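FACT complex subunit SPT16 (Ashbya gossypii, PDB 6A8M) probably serves, through this N-terminal peptidase-like part, in the FACT histone chaperone that reorganises nucleosomes during transcription, replication and repair. Local coordinates at residues Asp27-Phe35 with Val125-Ala135; Phe69-Ala79 with Thr99-Ser107. All blocks are in the same frame, centred on the assembly; numbering follows the deposited sequence.

Contact 1: Asp27-Phe35 with Val125-Ala135; sequences DGSPSSLVF and VREAGSAVGLA
Val34 lays its CG2 methyl across two valines of the other segment, meeting CG2 of Val125 at 3.8 Å and, at about the same range, CG1 of Val132. That methyl stands anti to the carbonyl carbon of Val34, which carries it back toward Ser32, so that it lies between Val125 of helix 113-128 and Val132 of strand 131-134. CD2 of Leu134 touches Val34 CB and lies 3.3 Å from Val34 O. Ser32 shares the valine face, but its hydroxyl, turned between the backbone N and the carbonyl carbon (chi1 62°), adds a polar link: OG hydrogen-bonds a water at 2.6 Å that also contacts the carbonyl oxygens of Gly129 and Ala131. Main-chain bonds join the two strands in parallel. Gly133 N gives a nearly straight bond to Ser32 O (2.8 Å), in the carbonyl plane, and Val34 N returns one to Gly133 O. Ser31 N donates to Ala131 O, tilted 30° from that carbonyl plane. Glycine matters twice here. A side chain at Gly133 would run into CD2 of Leu33, which rests 3.6 Å from Gly133 CA, and one at Gly129, the positive-phi residue that follows the helix, would strike Ser31 OG. Farther along, a second water bridges Val34 O and Ala135 N where the strands part, and Ala135 CB comes to the edge of the Phe35 ring. Within the sheet of the N-terminal lobe, strand 32-37 runs between strand 64-68, bonded through Leu33 and Phe35, and strand 131-134, whose far edge pairs with 162-165; Trp148 and Trp152 of helix 143-158 cover Val34, Val132 and Leu134, while helix 48-57 packs on Phe35.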
ATOM      1  N   ASP A  27      13.056  -1.847  17.549  1.00 21.84           N
ATOM      2  CA  ASP A  27      14.298  -2.608  17.525  1.00 22.53           C
ATOM      3  C   ASP A  27      15.480  -1.662  17.380  1.00 22.56           C
ATOM      4  O   ASP A  27      15.433  -0.698  16.611  1.00 24.24           O
ATOM      5  CB  ASP A  27      14.292  -3.607  16.361  1.00 24.79           C
ATOM      6  CG  ASP A  27      13.298  -4.747  16.560  1.00 27.00           C
ATOM      7  OD1 ASP A  27      12.752  -4.886  17.682  1.00 27.70           O
ATOM      8  OD2 ASP A  27      13.063  -5.496  15.579  1.00 24.56           O
ATOM      9  N   GLY A  28      16.541  -1.929  18.134  1.00 23.63           N
ATOM     10  CA  GLY A  28      17.707  -1.074  18.097  1.00 25.23           C
ATOM     11  C   GLY A  28      17.650   0.128  19.014  1.00 25.22           C
ATOM     12  O   GLY A  28      18.640   0.863  19.093  1.00 26.84           O
ATOM     13  N   SER A  29      16.525   0.359  19.694  1.00 24.92           N
ATOM     14  CA  SER A  29      16.385   1.421  20.686  1.00 26.10           C
ATOM     15  C   SER A  29      16.894   2.781  20.192  1.00 24.40           C
ATOM     16  O   SER A  29      17.841   3.337  20.755  1.00 26.87           O
ATOM     17  CB  SER A  29      17.090   1.033  21.979  1.00 29.18           C
ATOM     18  OG  SER A  29      16.579  -0.176  22.517  1.00 29.47           O
ATOM     19  N   PRO A  30      16.308   3.337  19.133  1.00 21.85           N
ATOM     20  CA  PRO A  30      16.749   4.666  18.697  1.00 22.47           C
ATOM     21  C   PRO A  30      16.370   5.707  19.741  1.00 22.63           C
ATOM     22  O   PRO A  30      15.322   5.609  20.385  1.00 24.40           O
ATOM     23  CB  PRO A  30      15.997   4.879  17.373  1.00 21.03           C
ATOM     24  CG  PRO A  30      14.757   4.025  17.519  1.00 20.24           C
ATOM     25  CD  PRO A  30      15.185   2.820  18.324  1.00 23.31           C
ATOM     26  N   SER A  31      17.244   6.699  19.914  1.00 23.10           N
ATOM     27  CA  SER A  31      17.020   7.796  20.846  1.00 25.90           C
ATOM     28  C   SER A  31      16.329   8.987  20.202  1.00 22.69           C
ATOM     29  O   SER A  31      15.864   9.886  20.918  1.00 22.25           O
ATOM     30  CB  SER A  31      18.351   8.264  21.443  1.00 28.94           C
ATOM     31  OG  SER A  31      19.039   7.196  22.063  1.00 33.29           O
ATOM     32  N   SER A  32      16.255   9.010  18.877  1.00 21.03           N
ATOM     33  CA  SER A  32      15.610  10.063  18.102  1.00 20.92           C
ATOM     34  C   SER A  32      15.409   9.508  16.700  1.00 20.48           C
ATOM     35  O   SER A  32      15.993   8.488  16.341  1.00 20.40           O
ATOM     36  CB  SER A  32      16.446  11.345  18.060  1.00 23.41           C
ATOM     37  OG  SER A  32      17.711  11.146  17.435  1.00 23.10           O
ATOM     38  N   LEU A  33      14.585  10.198  15.912  1.00 18.12           N
ATOM     39  CA  LEU A  33      14.282   9.823  14.537  1.00 17.79           C
ATOM     40  C   LEU A  33      14.583  11.014  13.644  1.00 16.21           C
ATOM     41  O   LEU A  33      14.313  12.153  14.033  1.00 15.07           O
ATOM     42  CB  LEU A  33      12.814   9.441  14.367  1.00 16.13           C
ATOM     43  CG  LEU A  33      12.246   8.363  15.287  1.00 16.88           C
ATOM     44  CD1 LEU A  33      10.797   8.113  14.971  1.00 15.18           C
ATOM     45  CD2 LEU A  33      13.081   7.077  15.131  1.00 19.86           C
ATOM     46  N   VAL A  34      15.128  10.764  12.450  1.00 15.61           N
ATOM     47  CA  VAL A  34      15.280  11.810  11.437  1.00 15.94           C
ATOM     48  C   VAL A  34      14.794  11.291  10.084  1.00 15.68           C
ATOM     49  O   VAL A  34      15.283  10.262   9.600  1.00 16.42           O
ATOM     50  CB  VAL A  34      16.733  12.303  11.316  1.00 17.19           C
ATOM     51  CG1 VAL A  34      16.792  13.434  10.302  1.00 15.30           C
ATOM     52  CG2 VAL A  34      17.289  12.769  12.690  1.00 16.41           C
ATOM     53  N   PHE A  35      13.863  12.024   9.464  1.00 14.23           N
ATOM     54  CA  PHE A  35      13.328  11.704   8.143  1.00 13.68           C
ATOM     55  C   PHE A  35      13.515  12.913   7.237  1.00 14.22           C
ATOM     56  O   PHE A  35      13.140  14.028   7.612  1.00 16.11           O
ATOM     57  CB  PHE A  35      11.840  11.336   8.220  1.00 12.47           C
ATOM     58  CG  PHE A  35      11.563  10.198   9.161  1.00 13.61           C
ATOM     59  CD1 PHE A  35      11.739   8.900   8.734  1.00 14.84           C
ATOM     60  CD2 PHE A  35      11.153  10.430  10.457  1.00 12.91           C
ATOM     61  CE1 PHE A  35      11.503   7.833   9.585  1.00 16.76           C
ATOM     62  CE2 PHE A  35      10.915   9.364  11.329  1.00 14.77           C
ATOM     63  CZ  PHE A  35      11.093   8.066  10.887  1.00 16.79           C
ATOM     64  N   VAL A 125      20.393  15.835  17.957  1.00 21.49           N
ATOM     65  CA  VAL A 125      20.351  14.384  17.769  1.00 21.94           C
ATOM     66  C   VAL A 125      21.410  13.691  18.625  1.00 26.79           C
ATOM     67  O   VAL A 125      21.137  12.683  19.291  1.00 25.81           O
ATOM     68  CB  VAL A 125      20.503  14.035  16.277  1.00 21.36           C
ATOM     69  CG1 VAL A 125      20.887  12.592  16.109  1.00 21.22           C
ATOM     70  CG2 VAL A 125      19.205  14.349  15.513  1.00 18.93           C
ATOM     71  N   ARG A 126      22.637  14.218  18.624  1.00 29.66           N
ATOM     72  CA  ARG A 126      23.701  13.559  19.380  1.00 33.41           C
ATOM     73  C   ARG A 126      23.487  13.700  20.882  1.00 31.94           C
ATOM     74  O   ARG A 126      23.881  12.816  21.650  1.00 32.12           O
ATOM     75  CB  ARG A 126      25.065  14.109  18.961  1.00 35.35           C
ATOM     76  CG  ARG A 126      25.334  15.565  19.340  1.00 39.54           C
ATOM     77  CD  ARG A 126      26.617  16.062  18.682  1.00 43.95           C
ATOM     78  NE  ARG A 126      27.047  17.374  19.174  1.00 46.50           N
ATOM     79  CZ  ARG A 126      28.022  17.558  20.059  1.00 49.13           C
ATOM     80  NH1 ARG A 126      28.682  16.515  20.551  1.00 51.09           N
ATOM     81  NH2 ARG A 126      28.347  18.786  20.448  1.00 49.05           N
ATOM     82  N   GLU A 127      22.855  14.789  21.314  1.00 31.50           N
ATOM     83  CA  GLU A 127      22.495  14.925  22.721  1.00 34.17           C
ATOM     84  C   GLU A 127      21.497  13.851  23.130  1.00 31.25           C
ATOM     85  O   GLU A 127      21.580  13.303  24.235  1.00 33.47           O
ATOM     86  CB  GLU A 127      21.922  16.322  22.979  1.00 38.35           C
ATOM     87  CG  GLU A 127      21.282  16.498  24.351  1.00 44.57           C
ATOM     88  CD  GLU A 127      22.248  16.192  25.485  1.00 51.83           C
ATOM     89  OE1 GLU A 127      23.465  16.468  25.337  1.00 53.94           O
ATOM     90  OE2 GLU A 127      21.790  15.668  26.525  1.00 54.82           O
ATOM     91  N   ALA A 128      20.564  13.521  22.234  1.00 25.50           N
ATOM     92  CA  ALA A 128      19.573  12.487  22.512  1.00 24.50           C
ATOM     93  C   ALA A 128      20.226  11.118  22.679  1.00 27.48           C
ATOM     94  O   ALA A 128      19.824  10.335  23.549  1.00 29.15           O
ATOM     95  CB  ALA A 128      18.527  12.459  21.391  1.00 20.63           C
ATOM     96  N   GLY A 129      21.225  10.811  21.866  1.00 28.32           N
ATOM     97  CA  GLY A 129      21.842   9.498  21.916  1.00 31.90           C
ATOM     98  C   GLY A 129      22.524   9.147  20.614  1.00 33.51           C
ATOM     99  O   GLY A 129      22.416   9.849  19.605  1.00 32.08           O
ATOM    100  N   SER A 130      23.241   8.018  20.648  1.00 33.96           N
ATOM    101  CA  SER A 130      24.042   7.631  19.496  1.00 35.14           C
ATOM    102  C   SER A 130      23.233   6.851  18.468  1.00 32.70           C
ATOM    103  O   SER A 130      23.594   6.852  17.288  1.00 32.78           O
ATOM    104  CB  SER A 130      25.261   6.813  19.938  1.00 41.59           C
ATOM    105  OG  SER A 130      24.881   5.701  20.726  1.00 44.77           O
ATOM    106  N   ALA A 131      22.162   6.180  18.887  1.00 31.10           N
ATOM    107  CA  ALA A 131      21.305   5.441  17.965  1.00 29.46           C
ATOM    108  C   ALA A 131      20.242   6.382  17.413  1.00 28.13           C
ATOM    109  O   ALA A 131      19.440   6.940  18.177  1.00 27.26           O
ATOM    110  CB  ALA A 131      20.650   4.247  18.657  1.00 29.54           C
ATOM    111  N   VAL A 132      20.210   6.518  16.086  1.00 25.83           N
ATOM    112  CA  VAL A 132      19.294   7.415  15.388  1.00 23.14           C
ATOM    113  C   VAL A 132      18.447   6.588  14.436  1.00 21.43           C
ATOM    114  O   VAL A 132      18.989   5.886  13.581  1.00 20.41           O
ATOM    115  CB  VAL A 132      20.064   8.504  14.617  1.00 24.30           C
ATOM    116  CG1 VAL A 132      19.124   9.606  14.174  1.00 22.24           C
ATOM    117  CG2 VAL A 132      21.197   9.058  15.474  1.00 24.76           C
ATOM    118  N   GLY A 133      17.126   6.708  14.554  1.00 20.28           N
ATOM    119  CA  GLY A 133      16.225   5.967  13.688  1.00 20.12           C
ATOM    120  C   GLY A 133      16.098   6.666  12.347  1.00 18.71           C
ATOM    121  O   GLY A 133      15.867   7.876  12.284  1.00 17.06           O
ATOM    122  N   LEU A 134      16.279   5.907  11.270  1.00 17.67           N
ATOM    123  CA  LEU A 134      16.311   6.445   9.922  1.00 17.86           C
ATOM    124  C   LEU A 134      15.533   5.530   8.987  1.00 17.00           C
ATOM    125  O   LEU A 134      15.400   4.333   9.244  1.00 17.98           O
ATOM    126  CB  LEU A 134      17.746   6.567   9.399  1.00 19.12           C
ATOM    127  CG  LEU A 134      18.719   7.439  10.186  1.00 21.56           C
ATOM    128  CD1 LEU A 134      20.087   7.283   9.573  1.00 22.33           C
ATOM    129  CD2 LEU A 134      18.264   8.877  10.119  1.00 21.54           C
ATOM    130  N   ALA A 135      15.019   6.110   7.899  1.00 16.03           N
ATOM    131  CA  ALA A 135      14.488   5.330   6.777  1.00 16.87           C
ATOM    132  C   ALA A 135      15.664   5.036   5.850  1.00 20.01           C
ATOM    133  O   ALA A 135      15.964   5.791   4.919  1.00 19.37           O
ATOM    134  CB  ALA A 135      13.349   6.083   6.090  1.00 16.57           C
TER
HETATM  135  O   HOH W   1      19.540   9.862  18.728  1.00 22.91           O
HETATM  136  O   HOH W   2      15.814   8.908   7.338  1.00 19.01           O

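Contact 2: Phe69-Ala79 with Thr99-Ser107; sequences FKEGCVVITSA and TFKIELWQS
Val74 drives its CG1 methyl onto the six-membered ring of Trp105, 3.4 Å from the ring centroid and 11° off the normal, a close CH-pi contact. Ile76 CG1 adds a flank at CE3. In the ring plane, Trp105 NE1 donates to Glu103 OE2 (2.9 Å), using the carboxylate's anti lone pair, which helps to hold the indole's rotation; Glu103 OE1 meanwhile forms a salt bridge to Arg124 of helix 113-128. Cut back to an alanine here, the Trp105 position would probably leave Val74 CG1 without the ring it packs on and Glu103 OE2 without its indole N-H. Strands 72-77 and 101-106 are the parallel pair of a beta-alpha-beta crossover through helix 79-95, stitched by seven backbone bonds from Lys101 N–Glu71 O to Ser107 N–Thr77 O. On the other face Val75 and Leu104 lie side by side, CB to CD2 at 3.8 Å. Phe100, its CG anti to the backbone N (chi1 -168°), brings one ring face over Gly72 CA, 3.8 Å from the centroid. The end at Ala79 and Gln106 is the solvent side: both residues are exposed, Ala79 CB rests on the Gln106 amide, 3.4 Å from CD, and a water links Ala79 N to Ser107 O.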
ATOM      1  N   PHE A  69      11.773  13.465  18.847  1.00 18.15           N
ATOM      2  CA  PHE A  69      12.458  13.238  20.117  1.00 21.92           C
ATOM      3  C   PHE A  69      11.416  12.967  21.197  1.00 21.67           C
ATOM      4  O   PHE A  69      10.218  13.185  20.997  1.00 22.76           O
ATOM      5  CB  PHE A  69      13.309  14.452  20.525  1.00 19.97           C
ATOM      6  CG  PHE A  69      14.210  14.956  19.443  1.00 19.98           C
ATOM      7  CD1 PHE A  69      13.751  15.854  18.492  1.00 18.04           C
ATOM      8  CD2 PHE A  69      15.534  14.552  19.391  1.00 21.39           C
ATOM      9  CE1 PHE A  69      14.590  16.307  17.489  1.00 18.22           C
ATOM     10  CE2 PHE A  69      16.370  15.010  18.403  1.00 21.49           C
ATOM     11  CZ  PHE A  69      15.906  15.882  17.451  1.00 19.50           C
ATOM     12  N   LYS A  70      11.878  12.526  22.376  1.00 21.48           N
ATOM     13  CA  LYS A  70      10.957  12.377  23.504  1.00 22.58           C
ATOM     14  C   LYS A  70      10.204  13.672  23.789  1.00 23.85           C
ATOM     15  O   LYS A  70       8.982  13.661  24.006  1.00 25.07           O
ATOM     16  CB  LYS A  70      11.704  11.932  24.764  1.00 24.60           C
ATOM     17  CG  LYS A  70      10.822  12.002  26.030  1.00 25.76           C
ATOM     18  CD  LYS A  70      11.502  11.494  27.302  1.00 27.47           C
ATOM     19  CE  LYS A  70      10.564  11.761  28.501  1.00 29.72           C
ATOM     20  NZ  LYS A  70      10.978  11.182  29.806  1.00 30.47           N
ATOM     21  N   GLU A  71      10.904  14.800  23.787  1.00 24.53           N
ATOM     22  CA  GLU A  71      10.321  16.043  24.277  1.00 25.91           C
ATOM     23  C   GLU A  71       9.850  16.970  23.163  1.00 23.67           C
ATOM     24  O   GLU A  71       9.364  18.072  23.458  1.00 24.31           O
ATOM     25  CB  GLU A  71      11.323  16.789  25.176  1.00 32.61           C
ATOM     26  CG  GLU A  71      12.097  15.908  26.172  1.00 39.94           C
ATOM     27  CD  GLU A  71      11.272  15.428  27.370  1.00 45.18           C
ATOM     28  OE1 GLU A  71      11.898  15.053  28.391  1.00 47.15           O
ATOM     29  OE2 GLU A  71      10.016  15.425  27.305  1.00 45.80           O
ATOM     30  N   GLY A  72       9.987  16.576  21.902  1.00 21.55           N
ATOM     31  CA  GLY A  72       9.558  17.463  20.839  1.00 18.77           C
ATOM     32  C   GLY A  72       9.863  16.941  19.452  1.00 17.29           C
ATOM     33  O   GLY A  72      10.260  15.788  19.251  1.00 17.41           O
ATOM     34  N   CYS A  73       9.640  17.832  18.491  1.00 15.89           N
ATOM     35  CA  CYS A  73       9.753  17.511  17.081  1.00 15.27           C
ATOM     36  C   CYS A  73      10.260  18.763  16.386  1.00 15.34           C
ATOM     37  O   CYS A  73       9.842  19.871  16.728  1.00 17.72           O
ATOM     38  CB  CYS A  73       8.399  17.057  16.503  1.00 15.38           C
ATOM     39  SG  CYS A  73       8.310  16.936  14.711  1.00 17.58           S
ATOM     40  N   VAL A  74      11.194  18.591  15.453  1.00 15.23           N
ATOM     41  CA  VAL A  74      11.695  19.689  14.635  1.00 15.35           C
ATOM     42  C   VAL A  74      11.262  19.418  13.207  1.00 15.55           C
ATOM     43  O   VAL A  74      11.475  18.316  12.690  1.00 15.53           O
ATOM     44  CB  VAL A  74      13.228  19.820  14.727  1.00 16.66           C
ATOM     45  CG1 VAL A  74      13.714  20.921  13.777  1.00 16.08           C
ATOM     46  CG2 VAL A  74      13.653  20.120  16.150  1.00 18.32           C
ATOM     47  N   VAL A  75      10.635  20.412  12.581  1.00 15.68           N
ATOM     48  CA  VAL A  75      10.307  20.382  11.160  1.00 15.73           C
ATOM     49  C   VAL A  75      11.082  21.510  10.497  1.00 16.45           C
ATOM     50  O   VAL A  75      10.939  22.671  10.892  1.00 18.85           O
ATOM     51  CB  VAL A  75       8.797  20.554  10.927  1.00 17.16           C
ATOM     52  CG1 VAL A  75       8.472  20.479   9.455  1.00 17.71           C
ATOM     53  CG2 VAL A  75       8.022  19.513  11.721  1.00 16.66           C
ATOM     54  N   ILE A  76      11.901  21.173   9.501  1.00 15.00           N
ATOM     55  CA  ILE A  76      12.599  22.162   8.682  1.00 16.65           C
ATOM     56  C   ILE A  76      11.886  22.183   7.344  1.00 16.32           C
ATOM     57  O   ILE A  76      11.849  21.165   6.642  1.00 16.11           O
ATOM     58  CB  ILE A  76      14.086  21.822   8.496  1.00 16.39           C
ATOM     59  CG1 ILE A  76      14.794  21.675   9.844  1.00 18.00           C
ATOM     60  CG2 ILE A  76      14.780  22.872   7.577  1.00 17.87           C
ATOM     61  CD1 ILE A  76      16.245  21.225   9.728  1.00 19.09           C
ATOM     62  N   THR A  77      11.291  23.317   6.999  1.00 17.23           N
ATOM     63  CA  THR A  77      10.509  23.387   5.772  1.00 18.31           C
ATOM     64  C   THR A  77      10.368  24.850   5.367  1.00 18.47           C
ATOM     65  O   THR A  77      10.713  25.761   6.121  1.00 19.22           O
ATOM     66  CB  THR A  77       9.144  22.708   5.940  1.00 19.05           C
ATOM     67  OG1 THR A  77       8.587  22.430   4.650  1.00 21.85           O
ATOM     68  CG2 THR A  77       8.173  23.593   6.746  1.00 17.59           C
ATOM     69  N   SER A  78       9.847  25.062   4.166  1.00 18.94           N
ATOM     70  CA  SER A  78       9.832  26.398   3.589  1.00 20.09           C
ATOM     71  C   SER A  78       8.792  27.283   4.272  1.00 22.17           C
ATOM     72  O   SER A  78       7.887  26.812   4.961  1.00 20.29           O
ATOM     73  CB  SER A  78       9.523  26.322   2.098  1.00 22.81           C
ATOM     74  OG  SER A  78       8.197  25.856   1.918  1.00 22.84           O
ATOM     75  N   ALA A  79       8.918  28.593   4.039  1.00 23.67           N
ATOM     76  CA  ALA A  79       7.972  29.528   4.634  1.00 25.24           C
ATOM     77  C   ALA A  79       6.550  29.253   4.155  1.00 24.73           C
ATOM     78  O   ALA A  79       5.591  29.390   4.925  1.00 25.42           O
ATOM     79  CB  ALA A  79       8.389  30.963   4.310  1.00 25.93           C
ATOM     80  N   THR A  99       5.237  18.881  27.945  1.00 44.53           N
ATOM     81  CA  THR A  99       5.449  17.495  27.547  1.00 37.13           C
ATOM     82  C   THR A  99       6.132  17.390  26.188  1.00 30.63           C
ATOM     83  O   THR A  99       7.059  16.594  26.014  1.00 30.11           O
ATOM     84  CB  THR A  99       4.122  16.734  27.507  1.00 35.44           C
ATOM     85  OG1 THR A  99       3.127  17.535  26.859  1.00 35.55           O
ATOM     86  CG2 THR A  99       3.641  16.375  28.911  1.00 36.52           C
ATOM     87  N   PHE A 100       5.694  18.198  25.226  1.00 25.12           N
ATOM     88  CA  PHE A 100       6.078  17.982  23.840  1.00 22.96           C
ATOM     89  C   PHE A 100       5.983  19.303  23.095  1.00 23.54           C
ATOM     90  O   PHE A 100       4.925  19.941  23.098  1.00 25.80           O
ATOM     91  CB  PHE A 100       5.167  16.933  23.203  1.00 21.94           C
ATOM     92  CG  PHE A 100       5.642  16.427  21.884  1.00 21.03           C
ATOM     93  CD1 PHE A 100       6.651  15.482  21.814  1.00 21.24           C
ATOM     94  CD2 PHE A 100       5.057  16.862  20.710  1.00 22.09           C
ATOM     95  CE1 PHE A 100       7.079  14.995  20.608  1.00 19.72           C
ATOM     96  CE2 PHE A 100       5.490  16.372  19.485  1.00 21.36           C
ATOM     97  CZ  PHE A 100       6.498  15.433  19.438  1.00 20.51           C
ATOM     98  N   LYS A 101       7.071  19.704  22.445  1.00 22.37           N
ATOM     99  CA  LYS A 101       7.140  21.006  21.792  1.00 22.28           C
ATOM    100  C   LYS A 101       7.584  20.821  20.351  1.00 20.62           C
ATOM    101  O   LYS A 101       8.682  20.312  20.099  1.00 21.37           O
ATOM    102  CB  LYS A 101       8.108  21.928  22.533  1.00 25.03           C
ATOM    103  CG  LYS A 101       8.178  23.333  21.973  1.00 29.31           C
ATOM    104  CD  LYS A 101       9.386  24.075  22.523  1.00 34.14           C
ATOM    105  CE  LYS A 101       9.322  25.534  22.138  1.00 37.27           C
ATOM    106  NZ  LYS A 101       8.774  25.680  20.758  1.00 38.15           N
ATOM    107  N   ILE A 102       6.745  21.248  19.413  1.00 16.85           N
ATOM    108  CA  ILE A 102       7.085  21.215  17.991  1.00 18.27           C
ATOM    109  C   ILE A 102       7.706  22.549  17.622  1.00 19.72           C
ATOM    110  O   ILE A 102       7.138  23.604  17.920  1.00 20.17           O
ATOM    111  CB  ILE A 102       5.841  20.948  17.132  1.00 18.66           C
ATOM    112  CG1 ILE A 102       5.194  19.610  17.485  1.00 18.43           C
ATOM    113  CG2 ILE A 102       6.180  21.013  15.632  1.00 19.51           C
ATOM    114  CD1 ILE A 102       3.811  19.450  16.845  1.00 19.93           C
ATOM    115  N   GLU A 103       8.861  22.509  16.959  1.00 19.39           N
ATOM    116  CA  GLU A 103       9.513  23.708  16.447  1.00 20.55           C
ATOM    117  C   GLU A 103       9.509  23.674  14.927  1.00 18.42           C
ATOM    118  O   GLU A 103       9.926  22.681  14.326  1.00 18.11           O
ATOM    119  CB  GLU A 103      10.953  23.817  16.959  1.00 22.07           C
ATOM    120  CG  GLU A 103      11.062  23.721  18.455  1.00 24.06           C
ATOM    121  CD  GLU A 103      12.471  23.901  18.953  1.00 28.39           C
ATOM    122  OE1 GLU A 103      12.722  23.590  20.138  1.00 31.77           O
ATOM    123  OE2 GLU A 103      13.328  24.356  18.171  1.00 29.24           O
ATOM    124  N   LEU A 104       9.027  24.752  14.311  1.00 18.28           N
ATOM    125  CA  LEU A 104       9.095  24.925  12.865  1.00 15.85           C
ATOM    126  C   LEU A 104      10.299  25.809  12.573  1.00 19.50           C
ATOM    127  O   LEU A 104      10.292  27.004  12.892  1.00 21.81           O
ATOM    128  CB  LEU A 104       7.807  25.551  12.332  1.00 17.68           C
ATOM    129  CG  LEU A 104       6.556  24.793  12.759  1.00 19.92           C
ATOM    130  CD1 LEU A 104       5.282  25.509  12.321  1.00 20.93           C
ATOM    131  CD2 LEU A 104       6.609  23.407  12.168  1.00 21.48           C
ATOM    132  N   TRP A 105      11.335  25.226  11.987  1.00 19.41           N
ATOM    133  CA  TRP A 105      12.477  25.990  11.495  1.00 19.56           C
ATOM    134  C   TRP A 105      12.262  26.281  10.010  1.00 20.90           C
ATOM    135  O   TRP A 105      12.127  25.358   9.202  1.00 20.97           O
ATOM    136  CB  TRP A 105      13.777  25.212  11.701  1.00 20.12           C
ATOM    137  CG  TRP A 105      14.102  24.835  13.137  1.00 18.44           C
ATOM    138  CD1 TRP A 105      13.406  25.170  14.272  1.00 19.85           C
ATOM    139  CD2 TRP A 105      15.198  24.026  13.567  1.00 19.01           C
ATOM    140  NE1 TRP A 105      14.010  24.613  15.388  1.00 19.57           N
ATOM    141  CE2 TRP A 105      15.112  23.907  14.980  1.00 19.85           C
ATOM    142  CE3 TRP A 105      16.241  23.377  12.897  1.00 18.11           C
ATOM    143  CZ2 TRP A 105      16.042  23.184  15.724  1.00 20.77           C
ATOM    144  CZ3 TRP A 105      17.159  22.660  13.640  1.00 17.96           C
ATOM    145  CH2 TRP A 105      17.053  22.560  15.035  1.00 20.18           C
ATOM    146  N   GLN A 106      12.240  27.560   9.644  1.00 22.09           N
ATOM    147  CA  GLN A 106      11.965  27.936   8.265  1.00 22.57           C
ATOM    148  C   GLN A 106      13.241  27.783   7.438  1.00 23.51           C
ATOM    149  O   GLN A 106      14.266  28.370   7.774  1.00 23.16           O
ATOM    150  CB  GLN A 106      11.453  29.370   8.241  1.00 28.91           C
ATOM    151  CG  GLN A 106      10.941  29.887   6.930  1.00 34.93           C
ATOM    152  CD  GLN A 106      10.379  31.294   7.083  1.00 40.27           C
ATOM    153  OE1 GLN A 106      11.020  32.282   6.707  1.00 43.03           O
ATOM    154  NE2 GLN A 106       9.186  31.389   7.660  1.00 40.25           N
ATOM    155  N   SER A 107      13.190  26.968   6.391  1.00 23.96           N
ATOM    156  CA  SER A 107      14.326  26.810   5.496  1.00 22.55           C
ATOM    157  C   SER A 107      14.449  28.022   4.571  1.00 22.91           C
ATOM    158  O   SER A 107      13.578  28.893   4.508  1.00 23.34           O
ATOM    159  CB  SER A 107      14.181  25.536   4.669  1.00 23.67           C
ATOM    160  OG  SER A 107      13.126  25.654   3.721  1.00 21.91           O
TER
HETATM  161  O   HOH W   3      11.389  29.628   3.017  1.00 39.86           O

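How the contacts relate
Both contacts are parallel strand pairings in one six-stranded sheet of the N-terminal lobe, but they occupy different places in it. Contact 1 joins two inner strands, so strands 64-68 and 162-165 flank the pair; only three direct backbone bonds cross it, with a water at each end of the pairing. Contact 2 binds an edge strand, 101-106, by a longer, regular register, and adds aromatic and charged groups, with more exposed residues among those that touch. Along the chain it is nested inside the loop closed by contact 1. Phe69 connects them, its CD2 lying 3.6 Å from Ser32 CB, and helix 113-128 serves both.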